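Local coordinates for family 88 glycosyl hydrolase (Bacteroides thetaiotaomicron, PDB 5NOA), which probably hydrolyses glycosidic bonds of complex plant glycans in a human gut Bacteroides, perhaps as an unsaturated rhamnogalacturonyl hydrolase, at residues A[265-270]-A[276-281]; A[274-277]-A[283-286]; A[195-200]-A[257-262]; A[298-303]-A[368-373]. All coordinates share one frame; numbering follows the deposited sequence.

Contact 1 of 4, residues A[265-270]-A[276-281]; sequences AACQQP and RSMLDA
The backbone O of M278 is gripped by two waters, each donating to it at 2.8 Å, and both of them link it to the side-chain amide of Q269. One water accepts from Q269 NE2 at 3.0 Å and also donates to C267 O, so it binds three protein atoms from the two segments; the bond from Q269 NE2 to the other water is weak. Between Q269 and M278 the polar link is thus made through water, since NE2 itself stays 4.0 Å from M278 O. The amide of Q269 is brought there by a chain that folds at chi2 (-60°), and the methyl of A281 packs against its end, with CB 3.8 Å from OE1. Beside this hydrated part lies a small apolar patch. C267 SG sits between the backbone N and the carbonyl carbon (chi1 65°), which aims the sulfur at M278, whose chain bends at chi3 and lays its terminal CE 3.6 Å from SG. One branch of L279 meets the same cysteine at its beta carbon, CD2 standing 3.6 Å from C267 CB. A type I turn from S277 to D280, closed by D280 N to S277 O, places M278 and L279 at its two middle positions, so that consecutive residues meet one cysteine. The segment 265-270 carries the chain off the end of helix 250-266, and the turn faces it from the loop that leads on to helix 289-304; M278 also packs on helix 226-242, and both M278 and L279 touch L203 of strand 203-204.

Contact 2 of 4, residues A[274-277]-A[283-286]; sequences WTRS and HAPG
R276 lays its guanidinium against the methyl of A284, whose CB lies over one face, displaced toward the rim and 3.6 Å from CZ. The arginine chain turns at chi3 (-77°), which swings the flat group alongside the 283-286 backbone. From its edge, NH2 donates to P285 O at 2.9 Å with an N-H...O angle of 146°; the acceptor lies in the guanidinium plane, while the donor is tilted 22° from the carbonyl plane. NE uses its hydrogen on an ordered water, also in the plane of the group, at 2.9 Å, and the same water accepts from R276 N and lies 2.7 Å from A284 O. The remaining grip comes from elsewhere: NH1 forms a salt bridge with E343, and NH2 bonds to Q349 O. Without the guanidinium, as with an alanine here, E343 would probably lose its charged mate and P285 O its arginine donor, and a gap would open beside the A284 methyl. On the flanks, T275 CG2 comes 3.6 Å from G286 O, and S277 CB packs 3.7 Å from H283 CD2, while the polar ends of that pair turn to D223 (S277 OG) and to the V218 amide (H283 ND1). Doubling back on itself, the chain makes a long, irregular loop joining two successive helices, 250-266 and 289-304, as found between the helices of an alpha/alpha six-hairpin barrel.

Contact 3 of 4, residues A[195-200]-A[257-262]; sequences IMYDEE and FRTLAK
A first torsion of -175° sets the Y197 ring opposite its backbone N and sends it toward helix 250-266, where T259 holds OG1 between its own backbone N and carbonyl carbon (chi1 67°), which turns the hydroxyl to the tyrosine. The two hydroxyls meet in a hydrogen bond, Y197 OH to T259 OG1 at 2.8 Å, in which either could be the donor. The tyrosine spans the gap by its length, the nearest CA atoms of the two segments, those of Y197 and L260, being 9.3 Å apart. The side chains cross obliquely, and besides the hydroxyl pair the close approach is that of Y197 OH to T259 CB, at 3.4 Å. T259 OG1 has a second partner in R256 O, one turn back in its own helix, so this hydroxyl is held from both the helix and the tyrosine. Y197 is the first residue to leave helical geometry after helix 180-196, and with D198 it starts a short, weakly bonded strand that pairs antiparallel with 203-204, a small beta hairpin set on the otherwise helical barrel of this glycosidase family. R256 makes a cation-pi interaction with the Y197 ring, and Y204 from the second strand meets it with planes inclined at about 50°. L260, the residue after T259 in the helix, packs on L203 and Y204 of the second strand.

Contact 4 of 4, residues A[298-303]-A[368-373]; sequences GLQWGV and ACERVR
The segments 298-303 and 368-373, of helices 289-304 and 358-377, run roughly parallel, their short axes 9.0 Å apart at closest and inclined by 29°, and W301 and E370 bring their CA atoms to 6.2 Å. E370 does most of the bridging: its CG lies anti to the backbone N (chi1 -161°) and the chain then bends, which brings the carboxylate to the edge of the W301 ring, with OE1 3.5 Å from CD1 and the two planes 59° apart. R373 NH1 meets the same OE1 in a salt bridge of 2.9 Å, from above the carboxylate plane, and itself also pairs with E67; OE2 is bonded to N304 ND2. Q300 packs its CG 3.8 Å from E370 CG, and its OE1, bonded to Q314, is joined to R371 NH1 by one water, 2.8 Å from Q300 OE1; R371 in turn pairs with E318. A leucine in place of E370 would probably leave R373 with one fewer carboxylate and N304 ND2 without this acceptor. Here a buried contact between two helices is polar as much as apolar, and the buried carboxylate is likely to be stabilised in its charged form by the arginine.

How the contacts relate
Contacts 1 and 2 form one unit, sharing R276 and S277, with their centres about 7 Å apart; Q269 NE2 lies 3.5 Å from T275 OG1, so the two contacts touch each other within the loop after helix 250-266. Contact 3 adjoins contact 1 in sequence through that helix, and their centres are about 15 Å apart. Contacts 3 and 4 meet in the interior: F257 CZ lies 3.5 Å from G298 O and A261 CB 3.7 Å from L299 CD2, joining helix 250-266 to helix 289-304. The centre of contact 4, the buried one, lies about 24 Å from that of contact 2 and about 20 Å from those of contacts 1 and 3.

Contact 1 of 4, residues A[265-270]-A[276-281]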
loop_
_atom_site.group_PDB
_atom_site.type_symbol
_atom_site.label_atom_id
_atom_site.label_comp_id
_atom_site.label_asym_id
_atom_site.label_seq_id
_atom_site.Cartn_x
_atom_site.Cartn_y
_atom_site.Cartn_z
ATOM N N ALA A 265 -6.110 8.228 12.723
ATOM C CA ALA A 265 -5.400 8.939 13.722
ATOM C C ALA A 265 -5.991 8.756 15.127
ATOM O O ALA A 265 -5.246 8.632 16.093
ATOM C CB ALA A 265 -5.349 10.423 13.361
ATOM N N ALA A 266 -7.314 8.688 15.206
ATOM C CA ALA A 266 -7.974 8.608 16.485
ATOM C C ALA A 266 -7.738 7.338 17.236
ATOM O O ALA A 266 -7.893 7.309 18.432
ATOM C CB ALA A 266 -9.477 8.779 16.304
ATOM N N CYS A 267 -7.370 6.264 16.552
ATOM C CA CYS A 267 -7.170 4.977 17.227
ATOM C C CYS A 267 -5.714 4.516 17.280
ATOM O O CYS A 267 -5.419 3.385 17.645
ATOM C CB CYS A 267 -8.022 3.870 16.610
ATOM S SG CYS A 267 -7.606 3.446 14.913
ATOM N N GLN A 268 -4.782 5.428 17.101
ATOM C CA GLN A 268 -3.373 5.110 17.327
ATOM C C GLN A 268 -3.167 4.724 18.779
ATOM O O GLN A 268 -3.748 5.343 19.670
ATOM C CB GLN A 268 -2.510 6.332 16.980
ATOM C CG GLN A 268 -1.016 6.103 17.077
ATOM C CD GLN A 268 -0.231 7.376 16.763
ATOM O OE1 GLN A 268 -0.601 8.455 17.186
ATOM N NE2 GLN A 268 0.866 7.239 16.042
ATOM N N GLN A 269 -2.343 3.710 19.038
ATOM C CA GLN A 269 -2.061 3.403 20.422
ATOM C C GLN A 269 -1.185 4.494 21.040
ATOM O O GLN A 269 -0.443 5.196 20.341
ATOM C CB GLN A 269 -1.330 2.077 20.578
ATOM C CG GLN A 269 -2.120 0.884 20.083
ATOM C CD GLN A 269 -3.429 0.729 20.823
ATOM O OE1 GLN A 269 -3.474 0.872 22.034
ATOM N NE2 GLN A 269 -4.508 0.552 20.099
ATOM N N PRO A 270 -1.261 4.634 22.351
ATOM C CA PRO A 270 -0.332 5.566 23.026
ATOM C C PRO A 270 1.178 5.387 22.646
ATOM O O PRO A 270 1.956 6.354 22.597
ATOM C CB PRO A 270 -0.620 5.284 24.495
ATOM C CG PRO A 270 -2.057 4.795 24.515
ATOM C CD PRO A 270 -2.198 3.987 23.301
ATOM N N ARG A 276 -3.111 -4.913 15.503
ATOM C CA ARG A 276 -3.685 -5.700 14.432
ATOM C C ARG A 276 -5.196 -5.543 14.305
ATOM O O ARG A 276 -5.702 -5.446 13.175
ATOM C CB ARG A 276 -3.263 -7.175 14.592
ATOM C CG ARG A 276 -1.811 -7.429 14.230
ATOM C CD ARG A 276 -1.318 -8.771 14.685
ATOM N NE ARG A 276 -1.062 -8.738 16.116
ATOM C CZ ARG A 276 -0.797 -9.814 16.852
ATOM N NH1 ARG A 276 -0.766 -11.027 16.296
ATOM N NH2 ARG A 276 -0.547 -9.692 18.126
ATOM N N SER A 277 -5.943 -5.524 15.420
ATOM C CA SER A 277 -7.356 -5.080 15.456
ATOM C C SER A 277 -7.310 -3.637 15.955
ATOM O O SER A 277 -6.971 -3.373 17.116
ATOM C CB SER A 277 -8.200 -5.957 16.370
ATOM O OG SER A 277 -9.575 -5.664 16.257
ATOM N N MET A 278 -7.575 -2.697 15.069
ATOM C CA MET A 278 -7.242 -1.283 15.345
ATOM C C MET A 278 -7.934 -0.732 16.571
ATOM O O MET A 278 -7.356 0.105 17.258
ATOM C CB MET A 278 -7.642 -0.432 14.141
ATOM C CG MET A 278 -6.819 -0.715 12.908
ATOM S SD MET A 278 -7.455 0.081 11.390
ATOM C CE MET A 278 -7.150 1.820 11.760
ATOM N N LEU A 279 -9.178 -1.180 16.816
ATOM C CA LEU A 279 -9.999 -0.661 17.907
ATOM C C LEU A 279 -9.992 -1.560 19.137
ATOM O O LEU A 279 -10.714 -1.286 20.073
ATOM C CB LEU A 279 -11.432 -0.432 17.439
ATOM C CG LEU A 279 -11.616 0.437 16.212
ATOM C CD1 LEU A 279 -13.093 0.638 15.922
ATOM C CD2 LEU A 279 -10.943 1.772 16.312
ATOM N N ASP A 280 -9.184 -2.612 19.161
ATOM C CA ASP A 280 -9.173 -3.526 20.304
ATOM C C ASP A 280 -7.779 -4.056 20.508
ATOM O O ASP A 280 -7.418 -5.102 19.958
ATOM C CB ASP A 280 -10.158 -4.674 20.092
ATOM C CG ASP A 280 -10.296 -5.589 21.334
ATOM O OD1 ASP A 280 -9.507 -5.441 22.282
ATOM O OD2 ASP A 280 -11.171 -6.492 21.337
ATOM N N ALA A 281 -6.984 -3.315 21.284
ATOM C CA ALA A 281 -5.593 -3.711 21.517
ATOM C C ALA A 281 -5.461 -5.091 22.164
ATOM O O ALA A 281 -4.531 -5.809 21.858
ATOM C CB ALA A 281 -4.854 -2.685 22.360
HETATM O O HOH W 1 -4.628 0.740 17.151
HETATM O O HOH W 2 -7.461 1.170 19.853
#

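Contact 2 of 4, residues A[274-277]-A[283-286]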
loop_
_atom_site.group_PDB
_atom_site.type_symbol
_atom_site.label_atom_id
_atom_site.label_comp_id
_atom_site.label_asym_id
_atom_site.label_seq_id
_atom_site.Cartn_x
_atom_site.Cartn_y
_atom_site.Cartn_z
ATOM N N TRP A 274 -0.283 0.977 15.589
ATOM C CA TRP A 274 -1.634 0.484 15.539
ATOM C C TRP A 274 -1.606 -1.022 15.727
ATOM O O TRP A 274 -0.789 -1.702 15.135
ATOM C CB TRP A 274 -2.298 0.827 14.224
ATOM C CG TRP A 274 -2.706 2.267 14.112
ATOM C CD1 TRP A 274 -3.960 2.752 14.228
ATOM C CD2 TRP A 274 -1.872 3.390 13.787
ATOM N NE1 TRP A 274 -3.973 4.106 14.003
ATOM C CE2 TRP A 274 -2.707 4.514 13.713
ATOM C CE3 TRP A 274 -0.522 3.550 13.517
ATOM C CZ2 TRP A 274 -2.223 5.765 13.413
ATOM C CZ3 TRP A 274 -0.045 4.803 13.209
ATOM C CH2 TRP A 274 -0.896 5.874 13.140
ATOM N N THR A 275 -2.514 -1.518 16.539
ATOM C CA THR A 275 -2.632 -2.947 16.778
ATOM C C THR A 275 -3.362 -3.618 15.632
ATOM O O THR A 275 -4.144 -2.980 14.893
ATOM C CB THR A 275 -3.321 -3.224 18.129
ATOM O OG1 THR A 275 -4.519 -2.459 18.229
ATOM C CG2 THR A 275 -2.434 -2.858 19.281
ATOM N N ARG A 276 -3.111 -4.913 15.503
ATOM C CA ARG A 276 -3.685 -5.700 14.432
ATOM C C ARG A 276 -5.196 -5.543 14.305
ATOM O O ARG A 276 -5.702 -5.446 13.175
ATOM C CB ARG A 276 -3.263 -7.175 14.592
ATOM C CG ARG A 276 -1.811 -7.429 14.230
ATOM C CD ARG A 276 -1.318 -8.771 14.685
ATOM N NE ARG A 276 -1.062 -8.738 16.116
ATOM C CZ ARG A 276 -0.797 -9.814 16.852
ATOM N NH1 ARG A 276 -0.766 -11.027 16.296
ATOM N NH2 ARG A 276 -0.547 -9.692 18.126
ATOM N N SER A 277 -5.943 -5.524 15.420
ATOM C CA SER A 277 -7.356 -5.080 15.456
ATOM C C SER A 277 -7.310 -3.637 15.955
ATOM O O SER A 277 -6.971 -3.373 17.116
ATOM C CB SER A 277 -8.200 -5.957 16.370
ATOM O OG SER A 277 -9.575 -5.664 16.257
ATOM N N HIS A 283 -7.310 -7.773 21.712
ATOM C CA HIS A 283 -7.654 -8.873 20.817
ATOM C C HIS A 283 -6.400 -9.549 20.246
ATOM O O HIS A 283 -6.337 -10.756 20.105
ATOM C CB HIS A 283 -8.593 -8.295 19.747
ATOM C CG HIS A 283 -8.927 -9.210 18.639
ATOM N ND1 HIS A 283 -10.072 -9.962 18.627
ATOM C CD2 HIS A 283 -8.260 -9.510 17.500
ATOM C CE1 HIS A 283 -10.129 -10.648 17.505
ATOM N NE2 HIS A 283 -9.046 -10.382 16.799
ATOM N N ALA A 284 -5.440 -8.739 19.845
ATOM C CA ALA A 284 -4.191 -9.188 19.253
ATOM C C ALA A 284 -3.189 -8.150 19.653
ATOM O O ALA A 284 -3.042 -7.114 19.013
ATOM C CB ALA A 284 -4.300 -9.313 17.739
ATOM N N PRO A 285 -2.512 -8.349 20.779
ATOM C CA PRO A 285 -1.783 -7.237 21.410
ATOM C C PRO A 285 -0.456 -6.885 20.779
ATOM O O PRO A 285 0.137 -7.666 20.043
ATOM C CB PRO A 285 -1.561 -7.754 22.854
ATOM C CG PRO A 285 -1.494 -9.236 22.674
ATOM C CD PRO A 285 -2.557 -9.522 21.665
ATOM N N GLY A 286 0.018 -5.726 21.173
ATOM C CA GLY A 286 1.369 -5.325 20.949
ATOM C C GLY A 286 1.624 -4.735 19.580
ATOM O O GLY A 286 0.709 -4.558 18.731
HETATM O O HOH W 3 -1.149 -6.126 17.370
HETATM O O HOH W 4 -5.402 -6.008 18.226
#

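Contact 3 of 4, residues A[195-200]-A[257-262]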
loop_
_atom_site.group_PDB
_atom_site.type_symbol
_atom_site.label_atom_id
_atom_site.label_comp_id
_atom_site.label_asym_id
_atom_site.label_seq_id
_atom_site.Cartn_x
_atom_site.Cartn_y
_atom_site.Cartn_z
ATOM N N ILE A 195 -19.385 -2.036 0.278
ATOM C CA ILE A 195 -19.402 -3.262 1.076
ATOM C C ILE A 195 -18.538 -3.152 2.354
ATOM O O ILE A 195 -18.907 -3.657 3.402
ATOM C CB ILE A 195 -18.919 -4.463 0.249
ATOM C CG1 ILE A 195 -19.841 -4.746 -0.956
ATOM C CG2 ILE A 195 -18.718 -5.664 1.159
ATOM C CD1 ILE A 195 -21.266 -5.084 -0.602
ATOM N N MET A 196 -17.423 -2.467 2.282
ATOM C CA MET A 196 -16.424 -2.531 3.331
ATOM C C MET A 196 -16.316 -1.282 4.192
ATOM O O MET A 196 -15.770 -1.381 5.291
ATOM C CB MET A 196 -15.020 -2.856 2.757
ATOM C CG MET A 196 -14.847 -4.307 2.407
ATOM S SD MET A 196 -13.340 -4.593 1.490
ATOM C CE MET A 196 -13.903 -4.322 -0.150
ATOM N N TYR A 197 -16.771 -0.125 3.721
ATOM C CA TYR A 197 -16.612 1.085 4.513
ATOM C C TYR A 197 -17.692 1.150 5.555
ATOM O O TYR A 197 -18.869 1.028 5.249
ATOM C CB TYR A 197 -16.635 2.319 3.620
ATOM C CG TYR A 197 -16.355 3.578 4.374
ATOM C CD1 TYR A 197 -15.124 3.820 4.943
ATOM C CD2 TYR A 197 -17.326 4.543 4.504
ATOM C CE1 TYR A 197 -14.853 5.002 5.619
ATOM C CE2 TYR A 197 -17.093 5.708 5.179
ATOM C CZ TYR A 197 -15.856 5.942 5.749
ATOM O OH TYR A 197 -15.612 7.121 6.421
ATOM N N ASP A 198 -17.300 1.347 6.798
ATOM C CA ASP A 198 -18.245 1.547 7.902
ATOM C C ASP A 198 -18.363 3.047 8.106
ATOM O O ASP A 198 -17.427 3.676 8.596
ATOM C CB ASP A 198 -17.713 0.865 9.167
ATOM C CG ASP A 198 -18.661 0.950 10.365
ATOM O OD1 ASP A 198 -19.113 2.015 10.698
ATOM O OD2 ASP A 198 -18.952 -0.087 10.958
ATOM N N GLU A 199 -19.507 3.612 7.728
ATOM C CA GLU A 199 -19.663 5.057 7.809
ATOM C C GLU A 199 -19.589 5.600 9.238
ATOM O O GLU A 199 -19.069 6.687 9.457
ATOM C CB GLU A 199 -20.953 5.523 7.110
ATOM C CG GLU A 199 -20.689 6.139 5.749
ATOM C CD GLU A 199 -21.736 7.162 5.372
ATOM O OE1 GLU A 199 -22.915 6.760 5.317
ATOM O OE2 GLU A 199 -21.382 8.351 5.138
ATOM N N GLU A 200 -20.074 4.835 10.209
ATOM C CA GLU A 200 -20.029 5.299 11.600
ATOM C C GLU A 200 -18.603 5.345 12.150
ATOM O O GLU A 200 -18.189 6.307 12.793
ATOM C CB GLU A 200 -20.941 4.454 12.459
ATOM C CG GLU A 200 -21.057 4.895 13.913
ATOM C CD GLU A 200 -22.148 4.156 14.672
ATOM O OE1 GLU A 200 -22.906 3.352 14.075
ATOM O OE2 GLU A 200 -22.264 4.399 15.889
ATOM N N PHE A 257 -10.549 10.044 1.826
ATOM C CA PHE A 257 -9.208 10.094 2.402
ATOM C C PHE A 257 -9.218 10.846 3.734
ATOM O O PHE A 257 -8.636 10.378 4.694
ATOM C CB PHE A 257 -8.276 10.749 1.398
ATOM C CG PHE A 257 -6.848 10.803 1.811
ATOM C CD1 PHE A 257 -6.087 9.670 1.929
ATOM C CD2 PHE A 257 -6.215 12.012 1.960
ATOM C CE1 PHE A 257 -4.737 9.725 2.256
ATOM C CE2 PHE A 257 -4.879 12.075 2.302
ATOM C CZ PHE A 257 -4.148 10.933 2.455
ATOM N N ARG A 258 -9.910 11.980 3.773
ATOM C CA ARG A 258 -9.966 12.746 5.002
ATOM C C ARG A 258 -10.707 12.016 6.123
ATOM O O ARG A 258 -10.273 12.093 7.281
ATOM C CB ARG A 258 -10.603 14.108 4.773
ATOM C CG ARG A 258 -9.693 15.014 3.940
ATOM C CD ARG A 258 -10.275 16.393 3.921
ATOM N NE ARG A 258 -9.573 17.325 3.091
ATOM C CZ ARG A 258 -10.113 18.087 2.155
ATOM N NH1 ARG A 258 -11.411 18.103 1.882
ATOM N NH2 ARG A 258 -9.297 18.879 1.503
ATOM N N THR A 259 -11.816 11.329 5.792
ATOM C CA THR A 259 -12.573 10.619 6.840
ATOM C C THR A 259 -11.760 9.446 7.390
ATOM O O THR A 259 -11.659 9.224 8.607
ATOM C CB THR A 259 -13.965 10.140 6.369
ATOM O OG1 THR A 259 -13.932 9.092 5.348
ATOM C CG2 THR A 259 -14.793 11.280 5.953
ATOM N N LEU A 260 -11.148 8.713 6.483
ATOM C CA LEU A 260 -10.326 7.569 6.891
ATOM C C LEU A 260 -9.124 8.028 7.711
ATOM O O LEU A 260 -8.824 7.455 8.760
ATOM C CB LEU A 260 -9.878 6.814 5.647
ATOM C CG LEU A 260 -9.059 5.570 5.859
ATOM C CD1 LEU A 260 -9.797 4.550 6.683
ATOM C CD2 LEU A 260 -8.591 4.982 4.539
ATOM N N ALA A 261 -8.473 9.096 7.261
ATOM C CA ALA A 261 -7.340 9.603 8.039
ATOM C C ALA A 261 -7.706 9.971 9.463
ATOM O O ALA A 261 -6.979 9.673 10.425
ATOM C CB ALA A 261 -6.734 10.823 7.351
ATOM N N LYS A 262 -8.867 10.600 9.607
ATOM C CA LYS A 262 -9.279 11.041 10.933
ATOM C C LYS A 262 -9.512 9.888 11.864
ATOM O O LYS A 262 -9.074 9.897 13.028
ATOM C CB LYS A 262 -10.532 11.930 10.800
ATOM C CG LYS A 262 -10.943 12.684 12.047
ATOM C CD LYS A 262 -12.119 13.648 11.769
ATOM C CE LYS A 262 -12.747 14.211 13.033
ATOM N NZ LYS A 262 -11.824 14.998 13.869
#

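Contact 4 of 4, residues A[298-303]-A[368-373]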
loop_
_atom_site.group_PDB
_atom_site.type_symbol
_atom_site.label_atom_id
_atom_site.label_comp_id
_atom_site.label_asym_id
_atom_site.label_seq_id
_atom_site.Cartn_x
_atom_site.Cartn_y
_atom_site.Cartn_z
ATOM N N GLY A 298 0.710 7.350 4.545
ATOM C CA GLY A 298 -0.501 8.018 4.034
ATOM C C GLY A 298 -0.787 9.321 4.759
ATOM O O GLY A 298 -1.166 10.308 4.138
ATOM N N LEU A 299 -0.605 9.313 6.091
ATOM C CA LEU A 299 -0.856 10.528 6.863
ATOM C C LEU A 299 0.185 11.592 6.521
ATOM O O LEU A 299 -0.168 12.756 6.320
ATOM C CB LEU A 299 -0.875 10.270 8.345
ATOM C CG LEU A 299 -2.012 9.384 8.858
ATOM C CD1 LEU A 299 -1.844 9.122 10.333
ATOM C CD2 LEU A 299 -3.361 9.977 8.586
ATOM N N GLN A 300 1.461 11.230 6.463
ATOM C CA GLN A 300 2.457 12.249 6.131
ATOM C C GLN A 300 2.255 12.748 4.718
ATOM O O GLN A 300 2.417 13.941 4.438
ATOM C CB GLN A 300 3.861 11.723 6.313
ATOM C CG GLN A 300 4.934 12.829 6.113
ATOM C CD GLN A 300 4.921 13.852 7.253
ATOM O OE1 GLN A 300 5.483 13.597 8.306
ATOM N NE2 GLN A 300 4.234 14.971 7.070
ATOM N N TRP A 301 1.916 11.835 3.789
ATOM C CA TRP A 301 1.688 12.247 2.416
ATOM C C TRP A 301 0.541 13.228 2.370
ATOM O O TRP A 301 0.593 14.284 1.708
ATOM C CB TRP A 301 1.424 11.039 1.483
ATOM C CG TRP A 301 1.341 11.472 0.072
ATOM C CD1 TRP A 301 2.393 11.551 -0.807
ATOM C CD2 TRP A 301 0.196 11.977 -0.630
ATOM N NE1 TRP A 301 1.971 12.060 -2.000
ATOM C CE2 TRP A 301 0.644 12.374 -1.916
ATOM C CE3 TRP A 301 -1.153 12.160 -0.308
ATOM C CZ2 TRP A 301 -0.197 12.964 -2.856
ATOM C CZ3 TRP A 301 -1.995 12.766 -1.269
ATOM C CH2 TRP A 301 -1.497 13.135 -2.522
ATOM N N GLY A 302 -0.538 12.925 3.070
ATOM C CA GLY A 302 -1.703 13.827 3.055
ATOM C C GLY A 302 -1.437 15.192 3.646
ATOM O O GLY A 302 -1.982 16.206 3.153
ATOM N N VAL A 303 -0.607 15.228 4.691
ATOM C CA VAL A 303 -0.152 16.526 5.261
ATOM C C VAL A 303 0.736 17.245 4.235
ATOM O O VAL A 303 0.518 18.448 3.974
ATOM C CB VAL A 303 0.602 16.279 6.577
ATOM C CG1 VAL A 303 1.383 17.506 7.039
ATOM C CG2 VAL A 303 -0.380 15.854 7.658
ATOM N N ALA A 368 9.318 6.067 5.227
ATOM C CA ALA A 368 10.600 6.766 5.374
ATOM C C ALA A 368 10.813 7.801 4.285
ATOM O O ALA A 368 11.285 8.916 4.555
ATOM C CB ALA A 368 11.732 5.766 5.401
ATOM N N CYS A 369 10.476 7.451 3.043
ATOM C CA CYS A 369 10.679 8.388 1.959
ATOM C C CYS A 369 9.826 9.634 2.180
ATOM O O CYS A 369 10.279 10.763 1.915
ATOM C CB CYS A 369 10.372 7.746 0.625
ATOM S SG CYS A 369 11.592 6.518 0.066
ATOM N N GLU A 370 8.578 9.435 2.563
ATOM C CA GLU A 370 7.698 10.576 2.774
ATOM C C GLU A 370 8.160 11.428 3.955
ATOM O O GLU A 370 7.998 12.652 3.920
ATOM C CB GLU A 370 6.244 10.141 2.916
ATOM C CG GLU A 370 5.268 11.268 2.674
ATOM C CD GLU A 370 5.333 11.863 1.272
ATOM O OE1 GLU A 370 5.709 11.173 0.277
ATOM O OE2 GLU A 370 5.018 13.048 1.144
ATOM N N ARG A 371 8.764 10.797 4.950
ATOM C CA ARG A 371 9.345 11.563 6.040
ATOM C C ARG A 371 10.477 12.455 5.583
ATOM O O ARG A 371 10.577 13.595 6.025
ATOM C CB ARG A 371 9.844 10.641 7.145
ATOM C CG ARG A 371 10.397 11.450 8.300
ATOM C CD ARG A 371 10.477 10.694 9.559
ATOM N NE ARG A 371 10.828 11.546 10.684
ATOM C CZ ARG A 371 9.984 12.328 11.356
ATOM N NH1 ARG A 371 8.710 12.401 11.079
ATOM N NH2 ARG A 371 10.451 13.044 12.361
ATOM N N VAL A 372 11.351 11.945 4.713
ATOM C CA VAL A 372 12.416 12.792 4.166
ATOM C C VAL A 372 11.833 14.023 3.500
ATOM O O VAL A 372 12.327 15.142 3.704
ATOM C CB VAL A 372 13.305 12.000 3.193
ATOM C CG1 VAL A 372 14.265 12.922 2.443
ATOM C CG2 VAL A 372 14.067 10.936 3.916
ATOM N N ARG A 373 10.784 13.826 2.710
ATOM C CA ARG A 373 10.130 14.956 2.048
ATOM C C ARG A 373 9.595 15.999 3.036
ATOM O O ARG A 373 9.764 17.213 2.859
ATOM C CB ARG A 373 9.058 14.487 1.071
ATOM C CG ARG A 373 9.630 13.581 -0.032
ATOM C CD ARG A 373 8.578 13.157 -1.022
ATOM N NE ARG A 373 9.095 12.169 -1.998
ATOM C CZ ARG A 373 8.857 10.862 -1.973
ATOM N NH1 ARG A 373 8.093 10.248 -1.038
ATOM N NH2 ARG A 373 9.389 10.125 -2.950
HETATM O O HOH W 5 7.162 11.456 8.796
#